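PDB 5H2D: KLLA0C04147p, which binds ergosterol in the pocket of its oxysterol-binding-related domain, the part crystallised here, and probably transfers sterols between membranes. Local coordinates for residues 12-16 and 157-162; 16-22 and 136-140. All blocks are in the same frame, centred on the assembly; numbering follows the deposited sequence.

In the fold
Both contacts bring helix 7-18, near the start of the chain, against one end of the antiparallel strands of the sterol-binding domain, and their centres lie about 8 Å apart. Contact 1 uses the second half of the helix and meets the turn that joins strands 151-157 and 161-173; contact 2 uses the helix end and the residues after it, and meets strand 138-146. Both are partly buried, contact 2 having more buried residues. Leu16 serves both as the shared apolar piece. The chemistry is mirrored: in contact 1 a helix lysine reaches acids on the strands, in contact 2 a strand arginine reaches an acid just past the helix end. Glu157 and Arg139 join the two through a salt bridge.

Contact 1. Residues 12-16 and 157-162; sequences KAKVL and ESPKWD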
ATOM      1  N   LYS A  12      -5.649 -19.863 -11.512  1.00 23.28           N
ATOM      2  CA  LYS A  12      -5.914 -18.663 -10.723  1.00 22.23           C
ATOM      3  C   LYS A  12      -6.835 -17.708 -11.474  1.00 20.81           C
ATOM      4  O   LYS A  12      -7.795 -17.177 -10.901  1.00 22.71           O
ATOM      5  CB  LYS A  12      -4.599 -17.973 -10.358  1.00 20.34           C
ATOM      6  CG  LYS A  12      -4.754 -16.803  -9.382  1.00 22.08           C
ATOM      7  CD  LYS A  12      -4.925 -17.281  -7.951  1.00 22.99           C
ATOM      8  CE  LYS A  12      -5.134 -16.112  -6.998  1.00 21.18           C
ATOM      9  NZ  LYS A  12      -5.117 -16.586  -5.577  1.00 26.26           N
ATOM     10  N   ALA A  13      -6.560 -17.470 -12.755  1.00 19.39           N
ATOM     11  CA  ALA A  13      -7.396 -16.565 -13.534  1.00 21.74           C
ATOM     12  C   ALA A  13      -8.834 -17.050 -13.565  1.00 22.33           C
ATOM     13  O   ALA A  13      -9.772 -16.245 -13.505  1.00 19.96           O
ATOM     14  CB  ALA A  13      -6.846 -16.424 -14.954  1.00 21.80           C
ATOM     15  N   LYS A  14      -9.024 -18.371 -13.658  1.00 22.41           N
ATOM     16  CA  LYS A  14     -10.371 -18.933 -13.680  1.00 24.29           C
ATOM     17  C   LYS A  14     -11.109 -18.640 -12.377  1.00 22.68           C
ATOM     18  O   LYS A  14     -12.287 -18.265 -12.396  1.00 26.31           O
ATOM     19  CB  LYS A  14     -10.285 -20.437 -13.952  1.00 26.01           C
ATOM     20  CG  LYS A  14     -11.612 -21.164 -14.073  1.00 35.30           C
ATOM     21  CD  LYS A  14     -11.372 -22.632 -14.422  1.00 37.79           C
ATOM     22  CE  LYS A  14     -12.635 -23.468 -14.276  1.00 43.41           C
ATOM     23  NZ  LYS A  14     -12.332 -24.926 -14.356  1.00 46.76           N
ATOM     24  N   VAL A  15     -10.423 -18.776 -11.238  1.00 24.02           N
ATOM     25  CA  VAL A  15     -11.041 -18.472  -9.948  1.00 21.73           C
ATOM     26  C   VAL A  15     -11.469 -17.012  -9.894  1.00 21.03           C
ATOM     27  O   VAL A  15     -12.580 -16.688  -9.453  1.00 19.34           O
ATOM     28  CB  VAL A  15     -10.080 -18.811  -8.792  1.00 26.11           C
ATOM     29  CG1 VAL A  15     -10.637 -18.298  -7.469  1.00 26.26           C
ATOM     30  CG2 VAL A  15      -9.824 -20.313  -8.726  1.00 26.86           C
ATOM     31  N   LEU A  16     -10.598 -16.109 -10.346  1.00 22.11           N
ATOM     32  CA  LEU A  16     -10.913 -14.685 -10.296  1.00 19.29           C
ATOM     33  C   LEU A  16     -12.168 -14.368 -11.094  1.00 20.91           C
ATOM     34  O   LEU A  16     -12.987 -13.540 -10.677  1.00 19.51           O
ATOM     35  CB  LEU A  16      -9.731 -13.873 -10.815  1.00 17.34           C
ATOM     36  CG  LEU A  16      -8.442 -14.041 -10.013  1.00 22.75           C
ATOM     37  CD1 LEU A  16      -7.305 -13.263 -10.657  1.00 21.14           C
ATOM     38  CD2 LEU A  16      -8.649 -13.598  -8.567  1.00 19.25           C
ATOM     39  N   GLU A 157      -4.848 -10.426  -5.357  1.00 13.86           N
ATOM     40  CA  GLU A 157      -4.689 -11.625  -6.171  1.00 15.52           C
ATOM     41  C   GLU A 157      -4.735 -11.287  -7.652  1.00 12.33           C
ATOM     42  O   GLU A 157      -5.500 -10.424  -8.084  1.00 13.69           O
ATOM     43  CB  GLU A 157      -5.771 -12.650  -5.838  1.00 14.76           C
ATOM     44  CG  GLU A 157      -5.761 -13.097  -4.393  1.00 15.90           C
ATOM     45  CD  GLU A 157      -7.047 -13.788  -4.031  1.00 19.58           C
ATOM     46  OE1 GLU A 157      -8.006 -13.087  -3.638  1.00 17.69           O
ATOM     47  OE2 GLU A 157      -7.110 -15.029  -4.175  1.00 20.64           O
ATOM     48  N   SER A 158      -3.929 -12.004  -8.434  1.00 14.60           N
ATOM     49  CA  SER A 158      -3.782 -11.798  -9.864  1.00 13.55           C
ATOM     50  C   SER A 158      -3.391 -13.133 -10.457  1.00 14.14           C
ATOM     51  O   SER A 158      -2.958 -14.034  -9.720  1.00 17.09           O
ATOM     52  CB  SER A 158      -2.700 -10.742 -10.161  1.00 17.34           C
ATOM     53  OG  SER A 158      -2.817 -10.161 -11.447  1.00 22.18           O
ATOM     54  N   PRO A 159      -3.533 -13.330 -11.772  1.00 17.62           N
ATOM     55  CA  PRO A 159      -3.162 -14.638 -12.333  1.00 18.78           C
ATOM     56  C   PRO A 159      -1.715 -15.034 -12.060  1.00 17.19           C
ATOM     57  O   PRO A 159      -1.447 -16.208 -11.778  1.00 18.72           O
ATOM     58  CB  PRO A 159      -3.442 -14.471 -13.830  1.00 17.48           C
ATOM     59  CG  PRO A 159      -4.564 -13.505 -13.888  1.00 19.58           C
ATOM     60  CD  PRO A 159      -4.254 -12.502 -12.761  1.00 15.50           C
ATOM     61  N   LYS A 160      -0.775 -14.086 -12.089  1.00 16.61           N
ATOM     62  CA  LYS A 160       0.639 -14.417 -11.972  1.00 17.64           C
ATOM     63  C   LYS A 160       1.242 -14.096 -10.608  1.00 15.46           C
ATOM     64  O   LYS A 160       2.400 -14.442 -10.366  1.00 16.57           O
ATOM     65  CB  LYS A 160       1.443 -13.692 -13.055  1.00 17.88           C
ATOM     66  CG  LYS A 160       0.971 -13.980 -14.477  1.00 22.68           C
ATOM     67  CD  LYS A 160       1.959 -13.447 -15.508  1.00 24.19           C
ATOM     68  CE  LYS A 160       1.459 -13.722 -16.923  1.00 29.60           C
ATOM     69  NZ  LYS A 160       2.563 -14.138 -17.829  1.00 28.90           N
ATOM     70  N   TRP A 161       0.502 -13.447  -9.711  1.00 16.15           N
ATOM     71  CA  TRP A 161       1.092 -13.050  -8.437  1.00 15.44           C
ATOM     72  C   TRP A 161      -0.014 -12.743  -7.434  1.00 13.06           C
ATOM     73  O   TRP A 161      -1.113 -12.330  -7.810  1.00 14.57           O
ATOM     74  CB  TRP A 161       2.009 -11.822  -8.584  1.00 16.03           C
ATOM     75  CG  TRP A 161       1.352 -10.644  -9.270  1.00 15.55           C
ATOM     76  CD1 TRP A 161       1.399 -10.341 -10.600  1.00 17.17           C
ATOM     77  CD2 TRP A 161       0.558  -9.615  -8.656  1.00 16.78           C
ATOM     78  NE1 TRP A 161       0.683  -9.195 -10.859  1.00 17.83           N
ATOM     79  CE2 TRP A 161       0.154  -8.731  -9.681  1.00 15.71           C
ATOM     80  CE3 TRP A 161       0.152  -9.359  -7.345  1.00 17.56           C
ATOM     81  CZ2 TRP A 161      -0.640  -7.607  -9.431  1.00 15.45           C
ATOM     82  CZ3 TRP A 161      -0.637  -8.240  -7.098  1.00 14.78           C
ATOM     83  CH2 TRP A 161      -1.031  -7.385  -8.136  1.00 14.08           C
ATOM     84  N   ASP A 162       0.295 -12.968  -6.161  1.00 15.73           N
ATOM     85  CA  ASP A 162      -0.529 -12.521  -5.047  1.00 16.18           C
ATOM     86  C   ASP A 162       0.304 -11.595  -4.174  1.00 16.49           C
ATOM     87  O   ASP A 162       1.538 -11.611  -4.217  1.00 15.37           O
ATOM     88  CB  ASP A 162      -1.035 -13.695  -4.200  1.00 16.11           C
ATOM     89  CG  ASP A 162      -1.754 -14.740  -5.018  1.00 17.65           C
ATOM     90  OD1 ASP A 162      -2.536 -14.371  -5.922  1.00 18.67           O
ATOM     91  OD2 ASP A 162      -1.503 -15.941  -4.759  1.00 26.00           O
TER
HETATM   92  O   HOH W   1      -3.312 -17.962  -4.276  1.00 33.29           O
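Lys12 reaches across from the helix and sets its ammonium group between two carboxylates, meeting the Glu157 side chain at about a right angle, while Asp162 comes from the opposite direction, its OD1 lying beside both CE and NZ. Lys12 NZ hydrogen-bonds Glu157 OE2 at 2.9 Å, on the anti lone pair, and forms a longer salt bridge of 3.4 Å to Asp162 OD1. A water accepts from Lys12 NZ at 2.6 Å and donates to Asp162 OD2, closing a second path between these charges. CG lies anti to the backbone N (chi1 -173°) and the chain bends at chi2 (79°), which carries the methylenes past the turn, with CG 3.3 Å from Ser158 O. A long, flexible lysine suits this span. Beside it the contact is apolar: the Ala13 methyl CB rests on Pro159 CG at 3.9 Å, its small size allowing the helix to come close, while Leu16 crosses the proline ring at about a right angle and puts CD1 3.8 Å from Pro159 CD. Arg191 also pairs with Asp162 OD1, and Arg139 of strand 138-146 holds Glu157 OE1. Helix 7-18 thus lies over the turn between strands 151-157 and 161-173, with strand 178-190 running beside the latter.

Contact 2. Residues 16-22 and 136-140; sequences LLEEGSF and KSYRF
Leu16 lays its CD2 methyl over one face of the Arg139 guanidinium, 3.6 Å from NE and offset toward the rim, leaving the polar edge available. Three residues on, Glu19 crosses Arg139 at about a right angle and offers a single oxygen: OE1 accepts from Arg139 NH1 at 2.8 Å and from NH2 at 3.0 Å. Both nitrogens approach from the same face of a carboxylate turned 28° from the guanidinium plane. Arg139 CG sits between the backbone N and the carbonyl carbon (chi1 68°), and the chain then runs extended to NE, carrying the guanidinium to Glu19 and Ser21. Gly20, with positive phi (70°), which glycine adopts easily, ends the helix in a Schellman motif. Ser21 OG bridges the two segments, donating to Leu16 O at 2.6 Å and accepting from Arg139 NH1 at 2.8 Å, near the guanidinium plane. Phe22 then turns its ring edge to the strand, CE1 lying 3.4 Å from Tyr138 O. A methionine in place of Arg139 would probably leave the Glu19 carboxylate without this cation and Ser21 OG without its NH1 donor. Here a Schellman-terminated helix is joined to strand 138-146 through Leu16 of its last turn and the capping residues and loop beyond, beside the G1 beta bulge at Ser137 and Tyr138.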
ATOM      1  N   LEU A  16     -10.598 -16.109 -10.346  1.00 22.11           N
ATOM      2  CA  LEU A  16     -10.913 -14.685 -10.296  1.00 19.29           C
ATOM      3  C   LEU A  16     -12.168 -14.368 -11.094  1.00 20.91           C
ATOM      4  O   LEU A  16     -12.987 -13.540 -10.677  1.00 19.51           O
ATOM      5  CB  LEU A  16      -9.731 -13.873 -10.815  1.00 17.34           C
ATOM      6  CG  LEU A  16      -8.442 -14.041 -10.013  1.00 22.75           C
ATOM      7  CD1 LEU A  16      -7.305 -13.263 -10.657  1.00 21.14           C
ATOM      8  CD2 LEU A  16      -8.649 -13.598  -8.567  1.00 19.25           C
ATOM      9  N   LEU A  17     -12.327 -15.004 -12.256  1.00 21.39           N
ATOM     10  CA  LEU A  17     -13.507 -14.757 -13.076  1.00 24.72           C
ATOM     11  C   LEU A  17     -14.749 -15.417 -12.489  1.00 21.99           C
ATOM     12  O   LEU A  17     -15.830 -14.818 -12.493  1.00 22.37           O
ATOM     13  CB  LEU A  17     -13.265 -15.252 -14.500  1.00 25.11           C
ATOM     14  CG  LEU A  17     -12.421 -14.318 -15.363  1.00 27.45           C
ATOM     15  CD1 LEU A  17     -12.362 -14.832 -16.797  1.00 30.99           C
ATOM     16  CD2 LEU A  17     -12.995 -12.909 -15.316  1.00 30.08           C
ATOM     17  N   GLU A  18     -14.622 -16.640 -11.978  1.00 20.11           N
ATOM     18  CA  GLU A  18     -15.795 -17.329 -11.451  1.00 20.30           C
ATOM     19  C   GLU A  18     -16.354 -16.624 -10.228  1.00 20.17           C
ATOM     20  O   GLU A  18     -17.567 -16.648 -10.003  1.00 21.11           O
ATOM     21  CB  GLU A  18     -15.455 -18.784 -11.120  1.00 25.07           C
ATOM     22  CG  GLU A  18     -14.909 -19.564 -12.308  1.00 34.49           C
ATOM     23  CD  GLU A  18     -14.703 -21.043 -12.009  1.00 41.05           C
ATOM     24  OE1 GLU A  18     -15.006 -21.877 -12.892  1.00 44.76           O
ATOM     25  OE2 GLU A  18     -14.238 -21.371 -10.895  1.00 43.50           O
ATOM     26  N   GLU A  19     -15.490 -15.992  -9.431  1.00 19.57           N
ATOM     27  CA  GLU A  19     -15.932 -15.266  -8.249  1.00 19.08           C
ATOM     28  C   GLU A  19     -16.412 -13.853  -8.566  1.00 18.38           C
ATOM     29  O   GLU A  19     -16.767 -13.116  -7.642  1.00 19.74           O
ATOM     30  CB  GLU A  19     -14.803 -15.238  -7.210  1.00 17.34           C
ATOM     31  CG  GLU A  19     -14.393 -16.633  -6.756  1.00 20.49           C
ATOM     32  CD  GLU A  19     -13.532 -16.643  -5.503  1.00 23.01           C
ATOM     33  OE1 GLU A  19     -13.116 -15.554  -5.037  1.00 17.13           O
ATOM     34  OE2 GLU A  19     -13.284 -17.755  -4.985  1.00 21.10           O
ATOM     35  N   GLY A  20     -16.441 -13.459  -9.832  1.00 18.84           N
ATOM     36  CA  GLY A  20     -17.010 -12.175 -10.204  1.00 17.89           C
ATOM     37  C   GLY A  20     -16.174 -11.003  -9.742  1.00 17.83           C
ATOM     38  O   GLY A  20     -16.725  -9.954  -9.395  1.00 17.09           O
ATOM     39  N   SER A  21     -14.850 -11.153  -9.765  1.00 17.18           N
ATOM     40  CA  SER A  21     -13.964 -10.154  -9.167  1.00 14.90           C
ATOM     41  C   SER A  21     -14.025  -8.806  -9.867  1.00 17.40           C
ATOM     42  O   SER A  21     -13.664  -7.787  -9.268  1.00 15.91           O
ATOM     43  CB  SER A  21     -12.533 -10.684  -9.196  1.00 15.89           C
ATOM     44  OG  SER A  21     -12.483 -11.969  -8.616  1.00 17.84           O
ATOM     45  N   PHE A  22     -14.447  -8.764 -11.123  1.00 15.12           N
ATOM     46  CA  PHE A  22     -14.435  -7.524 -11.880  1.00 16.49           C
ATOM     47  C   PHE A  22     -15.830  -6.981 -12.125  1.00 15.04           C
ATOM     48  O   PHE A  22     -15.969  -5.904 -12.714  1.00 15.96           O
ATOM     49  CB  PHE A  22     -13.674  -7.750 -13.188  1.00 17.18           C
ATOM     50  CG  PHE A  22     -12.335  -8.381 -12.963  1.00 15.68           C
ATOM     51  CD1 PHE A  22     -11.313  -7.651 -12.373  1.00 17.82           C
ATOM     52  CD2 PHE A  22     -12.117  -9.716 -13.258  1.00 20.01           C
ATOM     53  CE1 PHE A  22     -10.089  -8.230 -12.127  1.00 17.03           C
ATOM     54  CE2 PHE A  22     -10.890 -10.306 -13.003  1.00 20.42           C
ATOM     55  CZ  PHE A  22      -9.869  -9.558 -12.439  1.00 19.68           C
ATOM     56  N   LYS A 136      -5.951  -4.911 -15.604  1.00 18.57           N
ATOM     57  CA  LYS A 136      -4.730  -5.495 -15.069  1.00 17.27           C
ATOM     58  C   LYS A 136      -4.947  -6.890 -14.496  1.00 18.36           C
ATOM     59  O   LYS A 136      -3.982  -7.528 -14.068  1.00 22.30           O
ATOM     60  CB  LYS A 136      -4.147  -4.584 -13.977  1.00 18.49           C
ATOM     61  CG  LYS A 136      -3.924  -3.149 -14.407  1.00 20.64           C
ATOM     62  CD  LYS A 136      -2.978  -3.073 -15.602  1.00 22.88           C
ATOM     63  CE  LYS A 136      -2.664  -1.643 -15.972  1.00 28.76           C
ATOM     64  NZ  LYS A 136      -1.706  -1.024 -15.026  1.00 34.69           N
ATOM     65  N   SER A 137      -6.189  -7.359 -14.450  1.00 18.22           N
ATOM     66  CA  SER A 137      -6.543  -8.684 -13.947  1.00 16.04           C
ATOM     67  C   SER A 137      -6.181  -8.889 -12.477  1.00 17.64           C
ATOM     68  O   SER A 137      -5.859 -10.009 -12.067  1.00 19.68           O
ATOM     69  CB  SER A 137      -5.918  -9.783 -14.807  1.00 24.25           C
ATOM     70  OG  SER A 137      -6.484  -9.765 -16.111  1.00 26.11           O
ATOM     71  N   TYR A 138      -6.266  -7.849 -11.635  1.00 15.20           N
ATOM     72  CA  TYR A 138      -6.069  -8.075 -10.210  1.00 13.88           C
ATOM     73  C   TYR A 138      -7.252  -7.559  -9.395  1.00 10.78           C
ATOM     74  O   TYR A 138      -8.021  -6.697  -9.832  1.00 13.78           O
ATOM     75  CB  TYR A 138      -4.747  -7.459  -9.688  1.00 14.68           C
ATOM     76  CG  TYR A 138      -4.645  -5.942  -9.604  1.00 14.00           C
ATOM     77  CD1 TYR A 138      -5.359  -5.227  -8.651  1.00 13.83           C
ATOM     78  CD2 TYR A 138      -3.763  -5.237 -10.424  1.00 13.17           C
ATOM     79  CE1 TYR A 138      -5.237  -3.852  -8.550  1.00 13.82           C
ATOM     80  CE2 TYR A 138      -3.626  -3.859 -10.323  1.00 14.73           C
ATOM     81  CZ  TYR A 138      -4.369  -3.171  -9.383  1.00 13.17           C
ATOM     82  OH  TYR A 138      -4.231  -1.804  -9.280  1.00 13.17           O
ATOM     83  N   ARG A 139      -7.383  -8.121  -8.191  1.00 11.68           N
ATOM     84  CA  ARG A 139      -8.368  -7.687  -7.210  1.00 12.10           C
ATOM     85  C   ARG A 139      -7.647  -7.459  -5.893  1.00 12.93           C
ATOM     86  O   ARG A 139      -6.822  -8.279  -5.487  1.00 12.36           O
ATOM     87  CB  ARG A 139      -9.505  -8.717  -7.046  1.00 12.49           C
ATOM     88  CG  ARG A 139      -9.092 -10.038  -6.408  1.00 14.04           C
ATOM     89  CD  ARG A 139     -10.240 -11.048  -6.476  1.00 14.18           C
ATOM     90  NE  ARG A 139     -10.000 -12.169  -5.579  1.00 16.37           N
ATOM     91  CZ  ARG A 139     -10.775 -13.240  -5.491  1.00 16.87           C
ATOM     92  NH1 ARG A 139     -11.841 -13.360  -6.279  1.00 16.90           N
ATOM     93  NH2 ARG A 139     -10.482 -14.198  -4.626  1.00 18.44           N
ATOM     94  N   PHE A 140      -7.957  -6.341  -5.244  1.00 11.19           N
ATOM     95  CA  PHE A 140      -7.411  -5.953  -3.951  1.00 11.53           C
ATOM     96  C   PHE A 140      -8.545  -5.861  -2.944  1.00 11.07           C
ATOM     97  O   PHE A 140      -9.598  -5.294  -3.240  1.00 10.56           O
ATOM     98  CB  PHE A 140      -6.707  -4.586  -4.047  1.00 12.05           C
ATOM     99  CG  PHE A 140      -6.346  -3.972  -2.711  1.00 10.56           C
ATOM    100  CD1 PHE A 140      -5.102  -4.222  -2.135  1.00 11.90           C
ATOM    101  CD2 PHE A 140      -7.233  -3.130  -2.051  1.00 12.52           C
ATOM    102  CE1 PHE A 140      -4.766  -3.652  -0.911  1.00 11.63           C
ATOM    103  CE2 PHE A 140      -6.893  -2.553  -0.824  1.00 11.85           C
ATOM    104  CZ  PHE A 140      -5.657  -2.814  -0.270  1.00 10.96           C
TER